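Local coordinates for uncharacterized protein DUF1470 (Jannaschia sp. CCS1, PDB 3H0N) that is of unknown function but probably acts as a transcription regulator, joining a helical ABATE domain to a treble-clef zinc finger, at residues 43-48 / 61-66; 74-77 / 83-86; 148-153 / 174-179. One frame throughout, in Å; residues are numbered along the deposited sequence. Where two conformers were deposited one is given.

Interaction 1: residues 43-48 / 61-66; sequences DLLKDD and EGFVEL
Phe63 is the residue of helix segment 61-66 that meets 43-48, and is touched there by two consecutive leucines, Leu44 and Leu45. Ahead of it, Gly62 serves the helix itself: its O accepts the backbone bond from Leu66 N at 2.9 Å. At Phe63 the two backbones are well separated, the CA atoms of Leu44 and Phe63 being 10.6 Å apart, so the gap is spanned by side chains alone. The ring reaches across and its far end receives Leu45, CD1 lying 3.7 Å from Phe63 CZ; the two side chains come from opposite directions. The CG of Leu45 stands anti to its carbonyl carbon (chi1 -56°), and with chi2 at 178° CD1 extends outward to the ring. Leu44 makes a looser contact nearer the root of the ring, its CD2 standing 4.4 Å from Phe63 CD1. Both methyls approach the ring obliquely. Leu66, further on, rests on Leu18 and Thr126 instead. Leu45 is the first residue past the end of helix 38-44 and opens a type I turn closed by Asp48 N on Leu45 O at 3.0 Å; Asp48 then caps helix 49-54 through Ala50 N. This apolar contact belongs to the buried core of the helical domain, where Leu18 of helix 10-22 touches both Leu44 and Phe63, while helix 121-138 supplies Trp125 against Leu45 and Leu121 against Phe63.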
loop_
_atom_site.group_PDB
_atom_site.type_symbol
_atom_site.label_atom_id
_atom_site.label_comp_id
_atom_site.label_asym_id
_atom_site.label_seq_id
_atom_site.Cartn_x
_atom_site.Cartn_y
_atom_site.Cartn_z
ATOM N N ASP A 43 11.785 18.701 12.260
ATOM C CA ASP A 43 11.921 18.869 10.828
ATOM C C ASP A 43 11.656 17.556 10.092
ATOM O O ASP A 43 11.038 17.572 9.026
ATOM C CB ASP A 43 13.300 19.399 10.496
ATOM C CG ASP A 43 13.527 19.508 9.017
ATOM O OD1 ASP A 43 12.807 20.284 8.368
ATOM O OD2 ASP A 43 14.404 18.802 8.514
ATOM N N LEU A 44 12.101 16.430 10.668
ATOM C CA LEU A 44 11.825 15.120 10.102
ATOM C C LEU A 44 10.338 14.829 9.884
ATOM O O LEU A 44 9.928 14.286 8.846
ATOM C CB LEU A 44 12.429 14.032 10.988
ATOM C CG LEU A 44 12.242 12.584 10.530
ATOM C CD1 LEU A 44 13.132 12.286 9.275
ATOM C CD2 LEU A 44 12.564 11.608 11.645
ATOM N N LEU A 45 9.534 15.184 10.892
ATOM C CA LEU A 45 8.126 14.840 10.927
ATOM C C LEU A 45 7.224 16.024 10.590
ATOM O O LEU A 45 6.036 15.987 10.884
ATOM C CB LEU A 45 7.746 14.325 12.325
ATOM C CG LEU A 45 8.594 13.133 12.797
ATOM C CD1 LEU A 45 8.183 12.707 14.218
ATOM C CD2 LEU A 45 8.532 12.004 11.813
ATOM N N LYS A 46 7.760 17.070 9.955
ATOM C CA LYS A 46 7.000 18.316 9.693
ATOM C C LYS A 46 5.714 18.099 8.891
ATOM O O LYS A 46 4.777 18.883 8.989
ATOM C CB LYS A 46 7.890 19.327 8.959
ATOM C CG LYS A 46 8.258 18.900 7.524
ATOM C CD LYS A 46 9.248 19.872 6.871
ATOM C CE LYS A 46 9.335 19.617 5.362
ATOM N N ASP A 47 5.637 17.043 8.089
ATOM C CA ASP A 47 4.423 16.868 7.263
ATOM C C ASP A 47 3.231 16.418 8.106
ATOM O O ASP A 47 2.104 16.397 7.613
ATOM C CB ASP A 47 4.678 15.883 6.114
ATOM C CG ASP A 47 5.674 16.420 5.080
ATOM O OD1 ASP A 47 5.886 17.652 5.024
ATOM O OD2 ASP A 47 6.243 15.599 4.328
ATOM N N ASP A 48 3.479 16.056 9.381
ATOM C CA ASP A 48 2.424 15.649 10.303
ATOM C C ASP A 48 2.358 16.576 11.504
ATOM O O ASP A 48 3.058 16.381 12.519
ATOM C CB ASP A 48 2.615 14.207 10.791
ATOM C CG ASP A 48 1.477 13.761 11.675
ATOM O OD1 ASP A 48 0.404 14.381 11.615
ATOM O OD2 ASP A 48 1.645 12.800 12.425
ATOM N N GLU A 61 15.402 8.990 22.091
ATOM C CA GLU A 61 15.981 7.633 22.225
ATOM C C GLU A 61 15.252 6.644 21.333
ATOM O O GLU A 61 15.888 5.805 20.660
ATOM C CB GLU A 61 15.975 7.156 23.671
ATOM C CG GLU A 61 16.596 5.770 23.850
ATOM C CD GLU A 61 16.668 5.341 25.325
ATOM O OE1 GLU A 61 17.502 5.906 26.054
ATOM O OE2 GLU A 61 15.884 4.450 25.740
ATOM N N GLY A 62 13.930 6.758 21.248
ATOM C CA GLY A 62 13.165 5.867 20.413
ATOM C C GLY A 62 13.482 6.031 18.935
ATOM O O GLY A 62 13.567 5.045 18.180
ATOM N N PHE A 63 13.629 7.282 18.478
ATOM C CA PHE A 63 13.990 7.514 17.093
ATOM C C PHE A 63 15.435 7.090 16.769
ATOM O O PHE A 63 15.681 6.629 15.662
ATOM C CB PHE A 63 13.691 8.964 16.692
ATOM C CG PHE A 63 12.277 9.179 16.312
ATOM C CD1 PHE A 63 11.844 8.895 15.031
ATOM C CD2 PHE A 63 11.360 9.618 17.226
ATOM C CE1 PHE A 63 10.495 9.086 14.678
ATOM C CE2 PHE A 63 10.034 9.809 16.865
ATOM C CZ PHE A 63 9.632 9.529 15.582
ATOM N N VAL A 64 16.347 7.256 17.716
ATOM C CA VAL A 64 17.721 6.744 17.506
ATOM C C VAL A 64 17.700 5.225 17.330
ATOM O O VAL A 64 18.371 4.689 16.436
ATOM C CB VAL A 64 18.659 7.218 18.650
ATOM C CG1 VAL A 64 20.024 6.443 18.609
ATOM C CG2 VAL A 64 18.880 8.718 18.512
ATOM N N GLU A 65 16.926 4.522 18.161
ATOM C CA GLU A 65 16.810 3.081 18.027
ATOM C C GLU A 65 16.136 2.673 16.726
ATOM O O GLU A 65 16.577 1.737 16.040
ATOM C CB GLU A 65 16.074 2.487 19.209
ATOM C CG GLU A 65 15.863 0.968 19.158
ATOM C CD GLU A 65 17.131 0.077 19.069
ATOM O OE1 GLU A 65 18.292 0.560 19.150
ATOM O OE2 GLU A 65 16.934 -1.158 18.924
ATOM N N LEU A 66 15.078 3.391 16.359
ATOM C CA LEU A 66 14.406 3.132 15.072
ATOM C C LEU A 66 15.399 3.297 13.920
ATOM O O LEU A 66 15.457 2.467 13.018
ATOM C CB LEU A 66 13.191 4.050 14.899
ATOM C CG LEU A 66 12.452 3.893 13.586
ATOM C CD1 LEU A 66 11.962 2.452 13.338
ATOM C CD2 LEU A 66 11.277 4.888 13.549
#

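Interaction 2: residues 74-77 / 83-86; sequences IDAL and ATAA
Ala76 and Leu77 of helix 58-78 pack against Thr84 and Ala85 of helix 82-95, and the side chains meet each other through carbon atoms alone. The nearest backbone approach is 5.8 Å, between the CA atoms of Ala76 and Ala85, a close spacing for two helices that is compatible with the single methyl each residue places in the interface. Those methyls meet directly, CB of Ala76 being 4.2 Å from CB of Ala85, and both bonds leaving the backbone point at the opposite helix. Helices 58-78 and 82-95, joined by a short link and running back on each other, form a helical hairpin, with the small alanines allowing the close approach.

Branched side chains close the contact on two flanks of the alanine pair. Leu77 starts out along the interface, but its end turns inward: CG lies anti to the carbonyl carbon (chi1 -65°), and the CD2 branch comes to 3.5 Å from Ala85 CB, the shortest approach between the segments. CG of Leu77 is 3.9 Å from the same Ala85 CB, which thus meets Leu77 and Ala76 from two roughly perpendicular directions. Near the exposed margin, Thr84 uses its methyl: CG2, anti to the backbone N, is the branch turned to Ala76, 4.1 Å from Ala76 CB.

Ser78 OG bonds to Asp75 O and Thr87 OG1 to Ala83 O, each along its own helix. The hairpin is backed by helix 121-138, with Leu133 on Ile74 and Ile137 on Leu77, and by strand 145-147, whose Phe145 touches both Ile74 and Leu77. On helix 82-95, Ala83 and Ala86 pack against Trp110 of the second subunit, which places this helix at the contact between subunits.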
loop_
_atom_site.group_PDB
_atom_site.type_symbol
_atom_site.label_atom_id
_atom_site.label_comp_id
_atom_site.label_asym_id
_atom_site.label_seq_id
_atom_site.Cartn_x
_atom_site.Cartn_y
_atom_site.Cartn_z
ATOM N N ILE A 74 18.060 -1.189 5.473
ATOM C CA ILE A 74 18.427 -0.524 4.227
ATOM C C ILE A 74 19.806 -0.985 3.733
ATOM O O ILE A 74 19.988 -1.233 2.535
ATOM C CB ILE A 74 18.339 1.021 4.314
ATOM C CG1 ILE A 74 16.881 1.427 4.450
ATOM C CG2 ILE A 74 18.978 1.661 3.120
ATOM C CD1 ILE A 74 16.682 2.870 4.958
ATOM N N ASP A 75 20.752 -1.119 4.638
ATOM C CA ASP A 75 22.041 -1.668 4.248
ATOM C C ASP A 75 21.884 -3.101 3.708
ATOM O O ASP A 75 22.490 -3.458 2.693
ATOM C CB ASP A 75 22.986 -1.595 5.443
ATOM C CG ASP A 75 24.284 -2.238 5.170
ATOM O OD1 ASP A 75 25.138 -1.557 4.600
ATOM O OD2 ASP A 75 24.390 -3.445 5.492
ATOM N N ALA A 76 21.052 -3.917 4.342
ATOM C CA ALA A 76 20.772 -5.266 3.842
ATOM C C ALA A 76 20.201 -5.200 2.431
ATOM O O ALA A 76 20.615 -5.948 1.533
ATOM C CB ALA A 76 19.864 -6.043 4.758
ATOM N N LEU A 77 19.231 -4.311 2.224
ATOM C CA LEU A 77 18.644 -4.195 0.877
ATOM C C LEU A 77 19.717 -3.821 -0.182
ATOM O O LEU A 77 19.708 -4.354 -1.313
ATOM C CB LEU A 77 17.471 -3.191 0.856
ATOM C CG LEU A 77 16.274 -3.643 1.698
ATOM C CD1 LEU A 77 15.216 -2.547 1.660
ATOM C CD2 LEU A 77 15.695 -4.981 1.256
ATOM N N ALA A 83 16.089 -11.327 2.624
ATOM C CA ALA A 83 15.548 -12.095 3.748
ATOM C C ALA A 83 15.870 -11.470 5.116
ATOM O O ALA A 83 15.025 -11.434 6.016
ATOM C CB ALA A 83 16.013 -13.535 3.672
ATOM N N THR A 84 17.090 -10.930 5.266
ATOM C CA THR A 84 17.524 -10.300 6.494
ATOM C C THR A 84 16.633 -9.076 6.750
ATOM O O THR A 84 16.154 -8.856 7.853
ATOM C CB THR A 84 19.007 -9.900 6.359
ATOM O OG1 THR A 84 19.798 -11.100 6.233
ATOM C CG2 THR A 84 19.488 -9.012 7.525
ATOM N N ALA A 85 16.446 -8.270 5.715
ATOM C CA ALA A 85 15.585 -7.084 5.840
ATOM C C ALA A 85 14.132 -7.454 6.147
ATOM O O ALA A 85 13.498 -6.855 7.045
ATOM C CB ALA A 85 15.669 -6.226 4.563
ATOM N N ALA A 86 13.629 -8.454 5.450
ATOM C CA ALA A 86 12.250 -8.890 5.620
ATOM C C ALA A 86 11.978 -9.387 7.024
ATOM O O ALA A 86 10.928 -9.089 7.594
ATOM C CB ALA A 86 11.899 -9.934 4.587
#

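Interaction 3: residues 148-153 / 174-179; sequences CNAHRC and QNRVKA. With NA (sodium ion), chain D; ZN (zinc ion), chain B.
The loop 148-153 passes helix segment 174-179 most closely at Ala150 and Val177, whose CA atoms are 7.0 Å apart, and it curls so that the carbonyls of Cys148, Ala150 and Cys153 converge on a sodium ion. Ala150 O binds that ion at 2.4 Å, and three waters join the three carbonyls. Across the gap, the Ala150 methyl meets the edge of the Arg176 guanidinium, near its plane, with CB 3.8 Å from NH1. A bend at chi3 (-26°) turns the arginine's end back toward the loop after an extended start. NH1 also donates to a water at 2.8 Å, and that water donates to His151 O at 2.7 Å, bridging helix and loop. Val177 adds a looser apolar touch, its CG2 to Ala150 CB at 4.3 Å. Away from the sodium, Cys148 and Cys153 bind zinc, the Cys148 SG to zinc bond measuring 2.3 Å; with each sulfur anti to its backbone N, both reach the same ion. A long but nearly straight N-H...S hydrogen bond from Ala150 N to Cys148 SG (3.5 Å, 167°) probably helps orient that sulfur. This is the knuckle of a treble clef: the loop joins hairpin strands 145-147 and 156-158, Cys169, just before helix 171-180, and Cys173, in its first turn, complete the zinc site, and Tyr168 packs against Asn149 and Val177.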
loop_
_atom_site.group_PDB
_atom_site.type_symbol
_atom_site.label_atom_id
_atom_site.label_comp_id
_atom_site.label_asym_id
_atom_site.label_seq_id
_atom_site.Cartn_x
_atom_site.Cartn_y
_atom_site.Cartn_z
ATOM N N CYS A 148 25.921 5.891 -0.778
ATOM C CA CYS A 148 26.616 6.892 -1.580
ATOM C C CYS A 148 28.012 6.434 -2.012
ATOM O O CYS A 148 28.819 5.973 -1.185
ATOM C CB CYS A 148 26.751 8.196 -0.830
ATOM S SG CYS A 148 27.231 9.553 -1.870
ATOM N N ASN A 149 28.305 6.646 -3.272
ATOM C CA ASN A 149 29.631 6.293 -3.824
ATOM C C ASN A 149 30.693 7.347 -3.576
ATOM O O ASN A 149 31.865 7.130 -3.910
ATOM C CB ASN A 149 29.518 5.966 -5.314
ATOM C CG ASN A 149 29.077 4.531 -5.575
ATOM O OD1 ASN A 149 28.962 3.682 -4.644
ATOM N ND2 ASN A 149 29.054 4.193 -6.871
ATOM N N ALA A 150 30.345 8.497 -3.021
ATOM C CA ALA A 150 31.344 9.535 -2.849
ATOM C C ALA A 150 32.307 9.168 -1.721
ATOM O O ALA A 150 31.970 8.407 -0.815
ATOM C CB ALA A 150 30.667 10.911 -2.560
ATOM N N HIS A 151 33.490 9.746 -1.783
ATOM C CA HIS A 151 34.483 9.575 -0.728
ATOM C C HIS A 151 33.984 10.136 0.579
ATOM O O HIS A 151 33.465 11.283 0.671
ATOM C CB HIS A 151 35.781 10.264 -1.158
ATOM C CG HIS A 151 36.875 10.267 -0.118
ATOM N ND1 HIS A 151 37.584 9.129 0.195
ATOM C CD2 HIS A 151 37.392 11.263 0.645
ATOM C CE1 HIS A 151 38.503 9.439 1.099
ATOM N NE2 HIS A 151 38.414 10.718 1.389
ATOM N N ARG A 152 34.157 9.353 1.651
ATOM C CA ARG A 152 33.676 9.744 2.971
ATOM C C ARG A 152 32.221 10.230 2.934
ATOM O O ARG A 152 31.839 11.279 3.490
ATOM C CB ARG A 152 34.609 10.745 3.655
ATOM C CG ARG A 152 35.883 10.128 4.088
ATOM C CD ARG A 152 36.741 11.098 4.856
ATOM N NE ARG A 152 37.956 10.429 5.263
ATOM C CZ ARG A 152 38.899 10.955 6.019
ATOM N NH1 ARG A 152 38.791 12.194 6.457
ATOM N NH2 ARG A 152 39.935 10.207 6.340
ATOM N N CYS A 153 31.400 9.415 2.279
ATOM C CA CYS A 153 29.957 9.530 2.459
ATOM C C CYS A 153 29.354 8.160 2.460
ATOM O O CYS A 153 29.482 7.455 1.452
ATOM C CB CYS A 153 29.330 10.362 1.379
ATOM S SG CYS A 153 27.578 10.728 1.729
ATOM N N GLN A 174 27.050 14.561 -5.828
ATOM C CA GLN A 174 27.169 14.628 -7.285
ATOM C C GLN A 174 28.095 15.793 -7.693
ATOM O O GLN A 174 28.945 15.645 -8.571
ATOM C CB GLN A 174 25.762 14.732 -7.921
ATOM C CG GLN A 174 25.709 14.446 -9.386
ATOM C CD GLN A 174 25.602 12.941 -9.682
ATOM O OE1 GLN A 174 24.755 12.208 -9.118
ATOM N NE2 GLN A 174 26.388 12.496 -10.649
ATOM N N ASN A 175 27.872 16.962 -7.114
ATOM C CA ASN A 175 28.659 18.188 -7.435
ATOM C C ASN A 175 30.095 18.092 -6.974
ATOM O O ASN A 175 31.004 18.535 -7.682
ATOM C CB ASN A 175 28.029 19.414 -6.759
ATOM C CG ASN A 175 26.837 19.930 -7.472
ATOM O OD1 ASN A 175 26.613 19.609 -8.637
ATOM N ND2 ASN A 175 26.076 20.787 -6.797
ATOM N N ARG A 176 30.310 17.528 -5.786
ATOM C CA ARG A 176 31.679 17.369 -5.260
ATOM C C ARG A 176 32.522 16.481 -6.165
ATOM O O ARG A 176 33.647 16.788 -6.490
ATOM C CB ARG A 176 31.630 16.820 -3.857
ATOM C CG ARG A 176 32.978 16.858 -3.127
ATOM C CD ARG A 176 32.836 16.428 -1.682
ATOM N NE ARG A 176 31.474 16.697 -1.258
ATOM C CZ ARG A 176 30.524 15.787 -1.044
ATOM N NH1 ARG A 176 30.759 14.476 -1.113
ATOM N NH2 ARG A 176 29.307 16.214 -0.720
ATOM N N VAL A 177 31.930 15.400 -6.634
ATOM C CA VAL A 177 32.580 14.491 -7.573
ATOM C C VAL A 177 32.881 15.166 -8.888
ATOM O O VAL A 177 33.980 15.060 -9.387
ATOM C CB VAL A 177 31.713 13.224 -7.770
ATOM C CG1 VAL A 177 32.249 12.388 -8.937
ATOM C CG2 VAL A 177 31.693 12.411 -6.422
ATOM N N LYS A 178 31.911 15.901 -9.424
ATOM C CA LYS A 178 32.090 16.634 -10.682
ATOM C C LYS A 178 33.254 17.620 -10.556
ATOM O O LYS A 178 34.069 17.744 -11.467
ATOM C CB LYS A 178 30.799 17.391 -11.019
ATOM C CG LYS A 178 30.882 18.356 -12.212
ATOM C CD LYS A 178 29.564 19.088 -12.404
ATOM N N ALA A 179 33.263 18.346 -9.424
ATOM C CA ALA A 179 34.262 19.404 -9.163
ATOM C C ALA A 179 35.674 18.831 -8.966
ATOM O O ALA A 179 36.643 19.567 -9.069
ATOM C CB ALA A 179 33.818 20.264 -7.931
HETATM NA NA NA D . 30.873 6.414 -0.038
HETATM ZN ZN ZN B . 26.796 11.283 -0.397
HETATM O O HOH W 1 32.320 5.180 -1.382
HETATM O O HOH W 2 33.325 13.412 -0.977
HETATM O O HOH W 3 32.441 6.416 1.764
HETATM O O HOH W 4 30.586 4.187 1.558
#

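The three contacts follow one another along the chain without interleaving. Interactions 1 and 2 share helix 58-78: the first uses its early turns and the second its last, their centres 21 Å apart and on opposite sides of the chain's centre. Helix 121-138 packs against both, so these contacts belong to one helical body, the putative regulator region. Interaction 3 lies in the CGNR zinc finger, with its centre 27 Å from that of interaction 1 and 25 Å from that of interaction 2. Strand 145-147, which supplies Phe145 to interaction 2, leads directly into loop 148-153 and so probably links the helical domain to the finger, consistent with a two-part regulator.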